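PDB 1QB7: adenine phosphoribosyltransferase from Leishmania donovani, which probably catalyses the transfer of a phosphoribosyl group from 5-phospho-alpha-D-ribose 1-diphosphate to adenine, forming AMP and diphosphate in purine salvage. Local coordinates for residues F60-Q63 / R64-M68. Residues are numbered along the deposited sequence; the frame is centred on the assembly and turned at random.
Sequences FLVQ and RYRAM
CD2 of Leu61 meets CD of Arg64 at 4.2 Å within the last turns of helix 51-67, where side chains three and four residues apart touch. Leu61 and Tyr65 run side by side in the same direction, CB of Leu61 lying 4.0 Å from CE2 of the Tyr65 ring. One residue further on, Arg66 extends alongside Val62. CG1 of Val62 is anti to its own backbone N (chi1 167°), which helps to bring this methyl over one face of the guanidinium group, offset toward its rim and 3.5 Å from NH1 of Arg66. The far end of Arg66 is held by the backbone oxygen of Glu92, on helix 86-93. Arg64 stretches out from CG to NE and then forms a salt bridge with OE2 of Glu170; the same carboxylate oxygen is hydrogen-bonded to the Tyr65 hydroxyl. Along the backbone, amides bond to carbonyl oxygens four residues earlier, as from Arg64 N to Phe60 O (2.9 Å) and from Arg66 N to Val62 O (3.0 Å). The arrangement is that of an amphipathic alpha-helix flanking the central sheet of a type I phosphoribosyltransferase fold, with Leu61, Val62, Tyr65 and Arg66 against helix 86-93, and Tyr65 also against strand 167-173.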
loop_
_atom_site.group_PDB
_atom_site.type_symbol
_atom_site.label_atom_id
_atom_site.label_comp_id
_atom_site.label_asym_id
_atom_site.label_seq_id
_atom_site.Cartn_x
_atom_site.Cartn_y
_atom_site.Cartn_z
ATOM N N PHE A 60 11.839 -9.788 11.207
ATOM C CA PHE A 60 13.233 -9.463 10.946
ATOM C C PHE A 60 13.521 -7.958 10.971
ATOM O O PHE A 60 14.397 -7.504 11.708
ATOM C CB PHE A 60 13.683 -10.074 9.614
ATOM C CG PHE A 60 15.135 -9.835 9.300
ATOM C CD1 PHE A 60 16.113 -10.724 9.745
ATOM C CD2 PHE A 60 15.534 -8.697 8.602
ATOM C CE1 PHE A 60 17.466 -10.482 9.502
ATOM C CE2 PHE A 60 16.885 -8.445 8.355
ATOM C CZ PHE A 60 17.851 -9.342 8.811
ATOM N N LEU A 61 12.779 -7.188 10.177
ATOM C CA LEU A 61 12.989 -5.743 10.108
ATOM C C LEU A 61 12.670 -5.018 11.413
ATOM O O LEU A 61 13.365 -4.073 11.789
ATOM C CB LEU A 61 12.227 -5.147 8.922
ATOM C CG LEU A 61 12.781 -5.626 7.572
ATOM C CD1 LEU A 61 11.954 -5.085 6.414
ATOM C CD2 LEU A 61 14.234 -5.198 7.428
ATOM N N VAL A 62 11.640 -5.472 12.123
ATOM C CA VAL A 62 11.297 -4.863 13.405
ATOM C C VAL A 62 12.475 -5.069 14.370
ATOM O O VAL A 62 12.927 -4.121 15.014
ATOM C CB VAL A 62 9.992 -5.466 13.996
ATOM C CG1 VAL A 62 9.830 -5.063 15.457
ATOM C CG2 VAL A 62 8.785 -4.984 13.188
ATOM N N GLN A 63 12.999 -6.295 14.423
ATOM C CA GLN A 63 14.137 -6.610 15.292
ATOM C C GLN A 63 15.337 -5.762 14.907
ATOM O O GLN A 63 16.040 -5.226 15.766
ATOM C CB GLN A 63 14.499 -8.090 15.192
ATOM C CG GLN A 63 13.506 -9.000 15.891
ATOM C CD GLN A 63 13.577 -10.436 15.409
ATOM O OE1 GLN A 63 14.495 -10.813 14.674
ATOM N NE2 GLN A 63 12.594 -11.245 15.804
ATOM N N ARG A 64 15.533 -5.600 13.604
ATOM C CA ARG A 64 16.640 -4.813 13.104
ATOM C C ARG A 64 16.593 -3.381 13.615
ATOM O O ARG A 64 17.570 -2.887 14.175
ATOM C CB ARG A 64 16.646 -4.816 11.577
ATOM C CG ARG A 64 17.718 -3.944 10.980
ATOM C CD ARG A 64 17.688 -4.017 9.478
ATOM N NE ARG A 64 18.722 -3.181 8.879
ATOM C CZ ARG A 64 20.015 -3.489 8.844
ATOM N NH1 ARG A 64 20.447 -4.628 9.369
ATOM N NH2 ARG A 64 20.877 -2.656 8.272
ATOM N N TYR A 65 15.444 -2.732 13.467
ATOM C CA TYR A 65 15.322 -1.344 13.889
ATOM C C TYR A 65 15.260 -1.108 15.394
ATOM O O TYR A 65 15.688 -0.056 15.865
ATOM C CB TYR A 65 14.187 -0.660 13.126
ATOM C CG TYR A 65 14.412 -0.737 11.627
ATOM C CD1 TYR A 65 15.612 -0.297 11.068
ATOM C CD2 TYR A 65 13.470 -1.326 10.782
ATOM C CE1 TYR A 65 15.878 -0.446 9.710
ATOM C CE2 TYR A 65 13.728 -1.484 9.415
ATOM C CZ TYR A 65 14.935 -1.043 8.890
ATOM O OH TYR A 65 15.221 -1.225 7.557
ATOM N N ARG A 66 14.764 -2.093 16.145
ATOM C CA ARG A 66 14.702 -1.996 17.609
ATOM C C ARG A 66 16.116 -2.089 18.177
ATOM O O ARG A 66 16.429 -1.483 19.203
ATOM C CB ARG A 66 13.837 -3.113 18.206
ATOM C CG ARG A 66 12.352 -2.830 18.149
ATOM C CD ARG A 66 11.530 -3.871 18.902
ATOM N NE ARG A 66 10.108 -3.516 18.897
ATOM C CZ ARG A 66 9.106 -4.393 18.872
ATOM N NH1 ARG A 66 9.360 -5.695 18.859
ATOM N NH2 ARG A 66 7.846 -3.970 18.807
ATOM N N ALA A 67 16.964 -2.848 17.488
ATOM C CA ALA A 67 18.350 -3.038 17.884
ATOM C C ALA A 67 19.241 -1.902 17.381
ATOM O O ALA A 67 20.349 -1.698 17.882
ATOM C CB ALA A 67 18.860 -4.374 17.352
ATOM N N MET A 68 18.742 -1.141 16.413
ATOM C CA MET A 68 19.503 -0.046 15.822
ATOM C C MET A 68 19.692 1.171 16.726
ATOM O O MET A 68 18.790 1.550 17.482
ATOM C CB MET A 68 18.855 0.372 14.503
ATOM C CG MET A 68 19.736 1.202 13.603
ATOM S SD MET A 68 19.012 1.381 11.971
ATOM C CE MET A 68 19.379 -0.190 11.228
#